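Salmonella typhimurium DB7155 bacteriophage DET7 tailspike (Bacteriophage, PDB 2V5I) probably recognises and hydrolyses the O-antigen of the Salmonella host as a trimeric, beta-helical receptor-binding protein at the phage tail. Local coordinates at residues 197-202 and 222-228; 279-283 and 327-331; 293-297 and 314-320; 333-339 and 356-360; 373-378 and 398-403. All blocks are in the same frame, centred on the assembly; numbering follows the deposited sequence.

Contact 1: 197-202 and 222-228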
# COMPACT_ATOMS: atom_id res chain seq x y z
N GLY A 197 -10.46 -30.14 -1.05
CA GLY A 197 -11.32 -31.17 -0.50
C GLY A 197 -11.49 -31.04 1.00
O GLY A 197 -11.51 -29.95 1.56
N LYS A 198 -11.55 -32.16 1.69
CA LYS A 198 -11.88 -32.10 3.11
C LYS A 198 -10.80 -31.42 3.98
O LYS A 198 -11.11 -30.82 5.02
CB LYS A 198 -12.12 -33.55 3.58
CG LYS A 198 -12.62 -33.63 4.99
CD LYS A 198 -14.03 -33.20 5.16
CE LYS A 198 -14.58 -33.61 6.52
NZ LYS A 198 -16.06 -33.43 6.65
N ASP A 199 -9.53 -31.58 3.59
CA ASP A 199 -8.40 -31.08 4.39
C ASP A 199 -7.97 -29.69 3.92
O ASP A 199 -8.40 -29.21 2.89
CB ASP A 199 -7.31 -32.10 4.34
CG ASP A 199 -7.73 -33.43 4.98
OD1 ASP A 199 -8.54 -33.44 5.96
OD2 ASP A 199 -7.22 -34.47 4.53
N GLY A 200 -7.17 -29.01 4.73
CA GLY A 200 -6.54 -27.79 4.26
C GLY A 200 -5.94 -27.97 2.88
O GLY A 200 -5.48 -29.07 2.53
N ILE A 201 -5.96 -26.92 2.08
CA ILE A 201 -5.51 -27.08 0.69
C ILE A 201 -4.02 -27.25 0.59
O ILE A 201 -3.56 -28.15 -0.10
CB ILE A 201 -6.11 -26.03 -0.26
CG1 ILE A 201 -7.62 -25.98 -0.09
CG2 ILE A 201 -5.71 -26.35 -1.70
CD1 ILE A 201 -8.38 -25.03 -0.95
N ILE A 202 -3.27 -26.32 1.20
CA ILE A 202 -1.82 -26.44 1.30
C ILE A 202 -1.45 -26.39 2.78
O ILE A 202 -1.82 -25.44 3.44
CB ILE A 202 -1.10 -25.31 0.54
CG1 ILE A 202 -1.61 -25.26 -0.94
CG2 ILE A 202 0.42 -25.48 0.63
CD1 ILE A 202 -1.30 -23.98 -1.71
N VAL A 222 -6.18 -20.56 -4.47
CA VAL A 222 -6.91 -21.74 -4.04
C VAL A 222 -8.40 -21.41 -3.81
O VAL A 222 -8.73 -20.31 -3.48
CB VAL A 222 -6.28 -22.37 -2.79
CG1 VAL A 222 -4.83 -22.79 -3.07
CG2 VAL A 222 -6.31 -21.48 -1.61
N HIS A 223 -9.26 -22.41 -4.07
CA HIS A 223 -10.73 -22.27 -4.03
C HIS A 223 -11.39 -23.37 -3.17
O HIS A 223 -10.93 -24.54 -3.17
CB HIS A 223 -11.34 -22.42 -5.42
CG HIS A 223 -11.06 -21.31 -6.39
ND1 HIS A 223 -11.71 -21.24 -7.60
CD2 HIS A 223 -10.25 -20.22 -6.32
CE1 HIS A 223 -11.30 -20.16 -8.25
NE2 HIS A 223 -10.44 -19.50 -7.49
N TYR A 224 -12.43 -22.98 -2.43
CA TYR A 224 -13.25 -23.91 -1.65
C TYR A 224 -12.37 -24.67 -0.61
O TYR A 224 -11.53 -24.02 0.05
CB TYR A 224 -14.07 -24.85 -2.60
CG TYR A 224 -15.10 -24.07 -3.40
CD1 TYR A 224 -16.16 -23.50 -2.79
CD2 TYR A 224 -14.99 -23.93 -4.80
CE1 TYR A 224 -17.14 -22.78 -3.52
CE2 TYR A 224 -15.94 -23.23 -5.52
CZ TYR A 224 -16.97 -22.64 -4.89
OH TYR A 224 -17.90 -21.90 -5.60
N GLY A 225 -12.58 -25.97 -0.43
CA GLY A 225 -11.96 -26.71 0.67
C GLY A 225 -12.86 -26.61 1.91
O GLY A 225 -13.52 -25.61 2.16
N SER A 226 -12.87 -27.67 2.70
CA SER A 226 -13.67 -27.66 3.92
C SER A 226 -12.90 -26.99 5.07
O SER A 226 -13.52 -26.66 6.13
CB SER A 226 -13.94 -29.07 4.37
OG SER A 226 -14.68 -29.82 3.43
N GLY A 227 -11.59 -26.92 4.93
CA GLY A 227 -10.69 -26.30 5.91
C GLY A 227 -10.10 -25.01 5.36
O GLY A 227 -10.80 -24.22 4.68
N SER A 228 -8.89 -24.71 5.78
CA SER A 228 -8.25 -23.45 5.43
C SER A 228 -7.44 -23.57 4.15
O SER A 228 -6.99 -24.67 3.80
CB SER A 228 -7.44 -22.92 6.61
OG SER A 228 -8.31 -22.60 7.69
O HOH W 1 -9.71 -26.84 2.90

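Contact 2: 279-283 and 327-331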
# COMPACT_ATOMS: atom_id res chain seq x y z
N ASP A 279 0.99 -9.19 0.72
CA ASP A 279 0.54 -9.08 -0.66
C ASP A 279 -0.48 -10.16 -1.03
O ASP A 279 -0.53 -10.64 -2.16
CB ASP A 279 1.74 -9.14 -1.63
CG ASP A 279 2.84 -8.11 -1.40
OD1 ASP A 279 2.67 -7.09 -0.68
OD2 ASP A 279 3.92 -8.32 -2.03
N SER A 280 -1.35 -10.51 -0.07
CA SER A 280 -2.27 -11.64 -0.23
C SER A 280 -3.72 -11.23 0.02
O SER A 280 -4.01 -10.18 0.55
CB SER A 280 -1.87 -12.79 0.66
OG SER A 280 -0.59 -13.28 0.33
N VAL A 281 -4.65 -12.05 -0.50
CA VAL A 281 -6.07 -11.66 -0.59
C VAL A 281 -6.92 -12.83 -0.18
O VAL A 281 -6.70 -13.95 -0.65
CB VAL A 281 -6.42 -11.31 -2.05
CG1 VAL A 281 -7.87 -10.92 -2.12
CG2 VAL A 281 -5.52 -10.14 -2.56
N ALA A 282 -7.87 -12.60 0.77
CA ALA A 282 -8.87 -13.64 1.12
C ALA A 282 -10.24 -13.11 0.75
O ALA A 282 -10.62 -12.03 1.20
CB ALA A 282 -8.82 -14.01 2.60
N LEU A 283 -11.01 -13.90 -0.02
CA LEU A 283 -12.33 -13.50 -0.53
C LEU A 283 -13.37 -14.55 -0.07
O LEU A 283 -13.16 -15.78 -0.25
CB LEU A 283 -12.31 -13.46 -2.06
CG LEU A 283 -11.35 -12.47 -2.71
CD1 LEU A 283 -11.53 -12.62 -4.19
CD2 LEU A 283 -11.59 -11.11 -2.27
N ILE A 327 -2.27 -6.73 3.01
CA ILE A 327 -3.26 -7.80 2.84
C ILE A 327 -4.65 -7.24 2.66
O ILE A 327 -4.96 -6.16 3.14
CB ILE A 327 -3.21 -8.81 4.04
CG1 ILE A 327 -3.45 -8.15 5.39
CG2 ILE A 327 -1.88 -9.56 4.05
CD1 ILE A 327 -3.84 -9.08 6.47
N LEU A 328 -5.52 -8.01 1.99
CA LEU A 328 -6.88 -7.57 1.64
C LEU A 328 -7.86 -8.69 1.94
O LEU A 328 -7.57 -9.86 1.63
CB LEU A 328 -6.98 -7.22 0.15
CG LEU A 328 -8.37 -6.95 -0.47
CD1 LEU A 328 -8.99 -5.74 0.11
CD2 LEU A 328 -8.28 -6.86 -2.01
N VAL A 329 -8.96 -8.35 2.63
CA VAL A 329 -10.02 -9.32 2.88
C VAL A 329 -11.37 -8.70 2.47
O VAL A 329 -11.63 -7.56 2.80
CB VAL A 329 -10.10 -9.74 4.37
CG1 VAL A 329 -11.23 -10.73 4.61
CG2 VAL A 329 -8.74 -10.32 4.90
N MET A 330 -12.21 -9.51 1.81
CA MET A 330 -13.58 -9.06 1.52
C MET A 330 -14.58 -10.19 1.66
O MET A 330 -14.28 -11.36 1.37
CB MET A 330 -13.63 -8.54 0.08
CG MET A 330 -12.78 -7.33 -0.16
SD MET A 330 -12.98 -6.66 -1.83
CE MET A 330 -14.72 -6.24 -1.76
N ASN A 331 -15.75 -9.83 2.21
CA ASN A 331 -16.92 -10.71 2.30
C ASN A 331 -16.74 -11.95 3.19
O ASN A 331 -17.39 -12.95 2.97
CB ASN A 331 -17.43 -11.11 0.91
CG ASN A 331 -18.85 -11.59 0.94
OD1 ASN A 331 -19.70 -11.04 1.68
ND2 ASN A 331 -19.17 -12.59 0.08

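Contact 3: 293-297 and 314-320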
# COMPACT_ATOMS: atom_id res chain seq x y z
N GLY A 293 -3.85 -16.07 15.04
CA GLY A 293 -3.66 -16.27 16.46
C GLY A 293 -2.84 -17.49 16.79
O GLY A 293 -2.69 -18.37 15.98
N SER A 294 -2.38 -17.58 18.04
CA SER A 294 -1.58 -18.70 18.49
C SER A 294 -2.28 -19.55 19.56
O SER A 294 -2.02 -20.75 19.66
CB SER A 294 -0.32 -18.13 19.13
OG SER A 294 0.52 -17.49 18.17
N ASP A 295 -3.09 -18.92 20.39
CA ASP A 295 -3.75 -19.59 21.48
C ASP A 295 -5.25 -19.77 21.23
O ASP A 295 -5.91 -18.82 20.83
CB ASP A 295 -3.47 -18.86 22.83
CG ASP A 295 -2.07 -18.99 23.33
OD1 ASP A 295 -1.46 -20.09 23.30
OD2 ASP A 295 -1.50 -17.92 23.76
N PRO A 296 -5.79 -20.96 21.49
CA PRO A 296 -7.21 -21.19 21.19
C PRO A 296 -8.16 -20.54 22.17
O PRO A 296 -7.87 -20.46 23.39
CB PRO A 296 -7.37 -22.69 21.30
CG PRO A 296 -6.34 -23.12 22.19
CD PRO A 296 -5.16 -22.15 22.09
N GLY A 297 -9.30 -20.12 21.65
CA GLY A 297 -10.30 -19.43 22.44
C GLY A 297 -10.83 -20.28 23.58
O GLY A 297 -10.95 -19.80 24.70
N PRO A 314 1.20 -15.15 29.31
CA PRO A 314 -0.18 -15.58 29.43
C PRO A 314 -0.85 -15.92 28.09
O PRO A 314 -0.37 -15.52 27.01
CB PRO A 314 -0.89 -14.37 30.05
CG PRO A 314 0.19 -13.57 30.69
CD PRO A 314 1.41 -13.81 29.89
N PHE A 315 -1.94 -16.65 28.15
CA PHE A 315 -2.67 -16.99 26.95
C PHE A 315 -3.06 -15.69 26.21
O PHE A 315 -3.44 -14.68 26.82
CB PHE A 315 -3.90 -17.85 27.21
CG PHE A 315 -3.59 -19.28 27.60
CD1 PHE A 315 -2.71 -20.04 26.85
CD2 PHE A 315 -4.22 -19.87 28.67
CE1 PHE A 315 -2.43 -21.37 27.17
CE2 PHE A 315 -3.94 -21.24 29.02
CZ PHE A 315 -3.08 -21.97 28.28
N HIS A 316 -2.85 -15.74 24.89
CA HIS A 316 -3.11 -14.64 23.97
C HIS A 316 -1.99 -13.57 23.99
O HIS A 316 -2.15 -12.52 23.37
CB HIS A 316 -4.51 -14.04 24.13
CG HIS A 316 -5.61 -15.03 23.92
ND1 HIS A 316 -5.77 -15.73 22.74
CD2 HIS A 316 -6.59 -15.45 24.75
CE1 HIS A 316 -6.82 -16.53 22.86
NE2 HIS A 316 -7.34 -16.38 24.07
N GLN A 317 -0.89 -13.85 24.68
CA GLN A 317 0.23 -12.88 24.79
C GLN A 317 1.57 -13.41 24.20
O GLN A 317 2.62 -12.86 24.50
CB GLN A 317 0.39 -12.39 26.25
CG GLN A 317 -0.89 -11.76 26.74
CD GLN A 317 -0.71 -10.96 28.00
OE1 GLN A 317 0.37 -10.47 28.29
NE2 GLN A 317 -1.80 -10.81 28.75
N LEU A 318 1.55 -14.46 23.39
CA LEU A 318 2.80 -14.94 22.79
C LEU A 318 3.41 -13.91 21.84
O LEU A 318 2.67 -13.21 21.14
CB LEU A 318 2.62 -16.25 22.07
CG LEU A 318 2.39 -17.49 22.97
CD1 LEU A 318 1.92 -18.65 22.08
CD2 LEU A 318 3.60 -17.87 23.79
N PRO A 319 4.74 -13.84 21.82
CA PRO A 319 5.44 -12.96 20.84
C PRO A 319 5.55 -13.58 19.46
O PRO A 319 6.63 -13.96 18.98
CB PRO A 319 6.80 -12.77 21.51
CG PRO A 319 7.05 -14.07 22.12
CD PRO A 319 5.71 -14.53 22.68
N ASN A 320 4.38 -13.76 18.82
CA ASN A 320 4.32 -14.50 17.58
C ASN A 320 5.01 -13.80 16.45
O ASN A 320 5.54 -14.45 15.55
CB ASN A 320 2.90 -15.00 17.25
CG ASN A 320 1.80 -13.98 17.54
OD1 ASN A 320 2.03 -12.79 17.53
ND2 ASN A 320 0.59 -14.47 17.84
O HOH W 2 -0.73 -15.83 22.03
O HOH W 3 -9.53 -17.76 25.55

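Contact 4: 333-339 and 356-360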
# COMPACT_ATOMS: atom_id res chain seq x y z
N LEU A 333 -17.52 -14.31 6.32
CA LEU A 333 -18.69 -14.54 7.18
C LEU A 333 -18.34 -14.52 8.66
O LEU A 333 -19.23 -14.20 9.48
CB LEU A 333 -19.39 -15.82 6.74
CG LEU A 333 -20.72 -16.13 7.41
CD1 LEU A 333 -21.78 -15.09 7.16
CD2 LEU A 333 -21.24 -17.49 6.93
N GLY A 334 -17.10 -14.86 9.04
CA GLY A 334 -16.59 -14.86 10.38
C GLY A 334 -15.98 -13.53 10.77
O GLY A 334 -16.71 -12.59 11.12
N VAL A 335 -14.65 -13.45 10.80
CA VAL A 335 -13.92 -12.22 11.10
C VAL A 335 -12.92 -11.97 9.95
O VAL A 335 -12.18 -12.90 9.60
CB VAL A 335 -13.11 -12.39 12.38
CG1 VAL A 335 -12.32 -11.15 12.71
CG2 VAL A 335 -14.01 -12.67 13.52
N GLY A 336 -12.79 -10.75 9.44
CA GLY A 336 -11.85 -10.56 8.36
C GLY A 336 -10.41 -10.90 8.71
O GLY A 336 -9.76 -11.68 8.00
N LEU A 337 -9.89 -10.22 9.75
CA LEU A 337 -8.53 -10.43 10.28
C LEU A 337 -8.63 -10.77 11.78
O LEU A 337 -9.10 -9.96 12.58
CB LEU A 337 -7.66 -9.18 10.10
CG LEU A 337 -6.27 -9.25 10.72
CD1 LEU A 337 -5.39 -10.30 10.15
CD2 LEU A 337 -5.59 -7.89 10.57
N GLY A 338 -8.15 -11.95 12.13
CA GLY A 338 -8.13 -12.44 13.49
C GLY A 338 -6.70 -12.61 13.94
O GLY A 338 -5.88 -13.15 13.22
N MET A 339 -6.36 -12.06 15.10
CA MET A 339 -5.03 -12.31 15.63
C MET A 339 -5.01 -12.22 17.14
O MET A 339 -5.99 -11.81 17.76
CB MET A 339 -4.02 -11.36 15.04
CG MET A 339 -4.41 -9.98 15.09
SD MET A 339 -3.02 -8.87 14.57
CE MET A 339 -2.76 -9.32 12.92
N GLY A 356 -19.47 -10.44 8.81
CA GLY A 356 -19.23 -10.27 10.23
C GLY A 356 -18.20 -9.19 10.55
O GLY A 356 -17.98 -8.25 9.77
N ALA A 357 -17.56 -9.32 11.71
CA ALA A 357 -16.60 -8.34 12.19
C ALA A 357 -15.46 -8.19 11.18
O ALA A 357 -15.06 -9.16 10.51
CB ALA A 357 -16.08 -8.75 13.50
N GLY A 358 -14.84 -7.01 11.15
CA GLY A 358 -13.72 -6.83 10.28
C GLY A 358 -12.39 -7.24 10.87
O GLY A 358 -11.56 -7.80 10.16
N MET A 359 -12.16 -6.89 12.14
CA MET A 359 -10.94 -7.28 12.83
C MET A 359 -11.26 -7.65 14.27
O MET A 359 -12.00 -6.96 14.93
CB MET A 359 -9.86 -6.16 12.81
CG MET A 359 -8.53 -6.61 13.41
SD MET A 359 -7.18 -5.42 13.14
CE MET A 359 -7.55 -4.27 14.48
N LEU A 360 -10.60 -8.70 14.77
CA LEU A 360 -10.69 -9.08 16.17
C LEU A 360 -9.28 -9.39 16.59
O LEU A 360 -8.71 -10.45 16.27
CB LEU A 360 -11.62 -10.29 16.39
CG LEU A 360 -12.16 -10.43 17.81
CD1 LEU A 360 -13.10 -11.61 17.88
CD2 LEU A 360 -11.08 -10.59 18.84
O HOH W 4 -18.21 -11.61 13.36

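Contact 5: 373-378 and 398-403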
# COMPACT_ATOMS: atom_id res chain seq x y z
N VAL A 373 -10.92 -0.61 7.59
CA VAL A 373 -11.92 -1.64 7.94
C VAL A 373 -13.28 -0.99 7.77
O VAL A 373 -13.75 -0.28 8.68
CB VAL A 373 -11.75 -2.15 9.40
CG1 VAL A 373 -12.77 -3.23 9.66
CG2 VAL A 373 -10.41 -2.71 9.64
N ILE A 374 -13.94 -1.27 6.65
CA ILE A 374 -15.12 -0.51 6.25
C ILE A 374 -16.23 -1.45 5.78
O ILE A 374 -15.95 -2.49 5.21
CB ILE A 374 -14.79 0.50 5.14
CG1 ILE A 374 -14.30 -0.17 3.89
CG2 ILE A 374 -13.76 1.54 5.64
CD1 ILE A 374 -14.05 0.75 2.77
N ASP A 375 -17.49 -1.04 6.03
CA ASP A 375 -18.68 -1.81 5.57
C ASP A 375 -18.58 -3.24 6.11
O ASP A 375 -18.99 -4.22 5.42
CB ASP A 375 -18.81 -1.72 4.04
CG ASP A 375 -19.37 -0.40 3.60
OD1 ASP A 375 -20.06 0.22 4.42
OD2 ASP A 375 -19.10 0.03 2.45
N CYS A 376 -18.17 -3.36 7.36
CA CYS A 376 -18.16 -4.65 8.01
C CYS A 376 -19.41 -4.86 8.90
O CYS A 376 -20.23 -3.96 9.10
CB CYS A 376 -16.83 -4.92 8.76
SG CYS A 376 -15.47 -5.10 7.55
N ASN A 377 -19.56 -6.10 9.33
CA ASN A 377 -20.78 -6.55 10.02
C ASN A 377 -22.07 -6.27 9.27
O ASN A 377 -23.07 -5.88 9.85
CB ASN A 377 -20.84 -6.04 11.44
CG ASN A 377 -21.87 -6.79 12.27
OD1 ASN A 377 -22.15 -7.98 11.99
ND2 ASN A 377 -22.48 -6.13 13.26
N TYR A 378 -22.04 -6.44 7.94
CA TYR A 378 -23.20 -6.03 7.14
C TYR A 378 -24.41 -6.96 7.39
O TYR A 378 -25.51 -6.56 7.12
CB TYR A 378 -22.83 -5.84 5.66
CG TYR A 378 -22.59 -7.08 4.82
CD1 TYR A 378 -23.62 -7.98 4.56
CD2 TYR A 378 -21.35 -7.31 4.21
CE1 TYR A 378 -23.41 -9.10 3.80
CE2 TYR A 378 -21.14 -8.44 3.45
CZ TYR A 378 -22.17 -9.32 3.22
OH TYR A 378 -22.00 -10.46 2.43
N ARG A 398 -9.27 4.02 8.58
CA ARG A 398 -10.50 4.38 7.90
C ARG A 398 -11.53 3.36 8.31
O ARG A 398 -11.28 2.17 8.17
CB ARG A 398 -10.27 4.34 6.38
CG ARG A 398 -9.30 5.44 5.97
CD ARG A 398 -8.54 5.17 4.78
NE ARG A 398 -7.60 4.08 4.91
CZ ARG A 398 -6.31 4.19 5.13
NH1 ARG A 398 -5.76 5.39 5.33
NH2 ARG A 398 -5.56 3.08 5.16
N ALA A 399 -12.62 3.83 8.93
CA ALA A 399 -13.58 2.95 9.60
C ALA A 399 -15.04 3.17 9.18
O ALA A 399 -15.93 2.76 9.92
CB ALA A 399 -13.47 3.10 11.09
N ALA A 400 -15.32 3.81 8.05
CA ALA A 400 -16.71 3.92 7.56
C ALA A 400 -16.75 3.81 6.04
O ALA A 400 -15.99 4.48 5.35
CB ALA A 400 -17.32 5.26 7.96
N GLY A 401 -17.68 3.00 5.55
CA GLY A 401 -17.93 2.81 4.15
C GLY A 401 -19.24 3.45 3.74
O GLY A 401 -19.67 4.45 4.36
N ILE A 402 -19.93 2.83 2.79
CA ILE A 402 -21.15 3.41 2.19
C ILE A 402 -22.46 2.75 2.65
O ILE A 402 -23.53 3.31 2.41
CB ILE A 402 -21.04 3.34 0.64
CG1 ILE A 402 -21.87 4.44 -0.05
CG2 ILE A 402 -21.24 1.92 0.10
CD1 ILE A 402 -21.38 4.72 -1.47
N LYS A 403 -22.37 1.60 3.29
CA LYS A 403 -23.56 0.88 3.71
C LYS A 403 -24.10 1.54 4.97
O LYS A 403 -23.34 2.11 5.78
CB LYS A 403 -23.23 -0.60 3.99
CG LYS A 403 -22.78 -1.39 2.74
CD LYS A 403 -22.78 -2.92 2.93
CE LYS A 403 -22.79 -3.61 1.55
NZ LYS A 403 -22.88 -5.08 1.60
O HOH W 5 -18.83 1.10 7.39
O HOH W 6 -21.39 0.31 7.12

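Contact 1: 197-202 and 222-228
Ile-201 reaches Val-222 because its CG1 lies beside the backbone N and CD1 extends straight on (chi1 -51°, chi2 -179°), which carries the methyl in over the opposite segment. There CD1 meets Val-222 CB at 3.9 Å and His-223 O at 3.4 Å, close to where Tyr-224 O also borders it. The same torsion sets CG2 opposite N, and from that position it touches Val-222 CG1 as the two side chains pass one another, running opposite ways. Ile-202, again with CG1 beside N, brings its own CD1 to 4.0 Å from Val-222 CG1. Branched aliphatic residues suit this buried place because each offers several methyls to separate neighbours.

Beyond the apolar part the backbones hold each other. Ser-226 N gives a nearly straight bond to Gly-197 O (2.9 Å), and Ile-201 N donates to Ser-228 O (3.0 Å) in a more bent one. Between these two bonds a water bridges the segments, donating to Asp-199 O and accepting from Gly-227 N. Gly-225 has a positive phi, a backbone shape easiest for glycine, and a CB there would press on Ile-201 CD1. Ser-226 lays CB against Lys-198 O, while its OG bonds to Gln-129 O.

The two loops stack on successive turns of the parallel beta-helix, the one between strands 187-196 and 202-205 lying beside residues 225-228, which follow strand 220-224. Ile-194 of strand 187-196 packs on Ile-201, Val-188 of the same strand on Ile-202, and Val-222 pairs through its backbone with Thr-249 in strand 249-251.

Contact 2: 279-283 and 327-331
Parallel strands from two turns of a right-handed beta-helix, the fold of the P22 tailspike family, run side by side here, their directions only 8° apart. Leu-328 brackets Val-281 of the partner strand: its N donates to Ser-280 O at 3.0 Å, and its O accepts from Ala-282 N at 2.9 Å. The ladder continues with Met-330 N bonding to Ala-282 O at 3.0 Å, so Ala-282 too uses both its N and its O. The same carbonyl oxygens also take CA-H...O contacts, among them Val-329 CA to Ala-282 O at 3.2 Å.

The register sets apolar side chains beside one another. Val-281 CG1 lies opposite its own N (chi1 -180°), which brings it alongside Leu-328 CD2 at 4.1 Å. On the same face Leu-283 CD2 rests against Met-330 CB at 4.0 Å, the two side chains running abreast. The other face carries Ala-282 and Val-329, whose CB and CG2 are 4.3 Å apart; beta-branched and small residues fit such an extended, closely stacked backbone.

Each strand has a further neighbour. Strand 280-283 bonds on to strand 249-251, while strand 323-330 has strand 345-352 on its other side, where Thr-350 and Gln-352 touch Leu-328. Phe-290 of strand 290-291 packs on Ser-280, Ile-327 and Val-329, whereas the Val-281 and Leu-328 face meets Arg-278 and Leu-323 of the second subunit.

Contact 3: 293-297 and 314-320
Asp-295 OD2 receives the backbone N-H of His-316 at 2.8 Å in a nearly straight bond (168°), met on the anti side of the carboxylate and 22° out of its plane. The acid also meets the edge of Phe-315: Asp-295 CG lies 3.7 Å from Phe-315 CD1, with the carboxylate and ring planes 77° apart. This is the side on which ring hydrogens carry partial positive charge, which suits an anion. A water donates to OD2 and accepts from Leu-318 N, tying the same oxygen to a second backbone N-H just past the turn.

Alongside, Leu-318 CD1 sits 3.7 Å from Ser-294 CB, and Asn-320 ND2 donates to Ser-294 OG at 3.0 Å, with the hydroxyl oxygen almost in the amide plane; ND2 also bonds to Asp-340 O. Another water joins His-316 NE2, in the plane of the imidazole, to Gly-297 O.

The second shell fixes these groups. Residues 314-317 form a type II turn closed by Gln-317 N to Pro-314 O, with His-316 at positive phi. Salt bridges from Arg-271 to OD1 and from Arg-304 to OD2 hold the Asp-295 carboxylate in place. Asp-340 bonds to His-316 ND1 and to the backbone N of Ser-294 and of Asp-295.

Both segments belong to the long excursion between strands 290-291 and 323-330, and Asp-340 and Ser-342 fasten it to strand 335-342, while His-362 of strand 357-364 stacks on His-316.

Contact 4: 333-339 and 356-360
Leu-337 and Met-359 extend in company from adjoining strands, with Leu-337 CD2 3.9 Å from Met-359 SD. The methionine reaches there because its CG is turned opposite the backbone N (chi1 -174°), and this also lays CG along Leu-337 O. Phe-368 and Ile-388 pack on Met-359, so these long apolar side chains pack together inside the beta-helix. On the other face Val-335 CG1 leans over the neighbouring segment 356-360, meeting Leu-360 CB at 3.8 Å and Leu-360 N at 3.6 Å.

Outward come the backbone bonds. Leu-360 N donates to Leu-337 O at 2.9 Å, and Met-339 N to Leu-360 O at 3.1 Å. Around the corner, Gly-336 N bonds to Ala-357 O and Leu-337 N to Gly-358 O, both at 3.0 Å with the donor tilted from the carbonyl plane. Gly-336 is suited to this bend, since a CB would run into Gly-358 O. At the polar end a water lies 2.9 Å from each of Gly-334 O and Ala-357 N.

Corners stacked in register, each followed by a parallel strand, are characteristic of neighbouring rungs of a parallel beta-helix, here those of strands 335-342 and 357-364.

Contact 5: 373-378 and 398-403
Tyr-378 turns one ring face to Lys-403, whose NZ stands 3.7 Å above the ring plane, offset toward the rim, in a cation-pi contact between successive turns of the parallel beta-helix. The ring is brought there by chi1 of 74°, with CG between the backbone N and the carbonyl carbon, and the lysine by a chain extended beyond CG. The same NZ makes a salt bridge to Asp-353, and Tyr-378 OH bonds to Asn-331, so both ends of the pair are anchored.

The contact lies where strands 371-374 and 393-398 end. Val-373 N donates to Arg-398 O at 2.9 Å, the last backbone bond of the strand pairing here, and Ile-374 CG2 packs on that same carbonyl oxygen at 3.6 Å. Past it a water accepts from both Asp-375 N and Gly-401 N.

Asp-375, at positive phi, then takes over from the backbone. Its short carboxylate reaches the N-H groups of Ile-402 and Lys-403, where a CB on Gly-401 would collide with OD2. Tyr-345 of the second subunit gives OD2 a further hydrogen bond, placing this acid at the subunit interface. A second water donates to both Asp-375 OD1 and Lys-403 O. Lys-403 N reaches Asp-375 OD1 at 2.9 Å from above the carboxylate plane, whereas Ile-402 N bonds to Asp-375 OD2, also at 2.9 Å, on its syn lone pair.

How the contacts relate
From the N terminus, contact 1 closes a short loop first and is complete before contact 2 opens. Contact 2 spans a wider loop, 279-283 to 327-331, and contact 3 is nested inside it, cinching the excursion that leaves the beta-helix. Contact 4 then closes the turn from 333-339 to 356-360, and contact 5 that from 373-378 to 398-403; none of the five cross. Contact 2 passes on to contact 4 through Val-329 CG2 and Gly-336 O, 3.5 Å apart, as strand 323-330 gives way to 335-342. Contacts 2 and 5 also meet at their ends, and both touch the second subunit, while Gly-356 and Asn-377 join contacts 4 and 5.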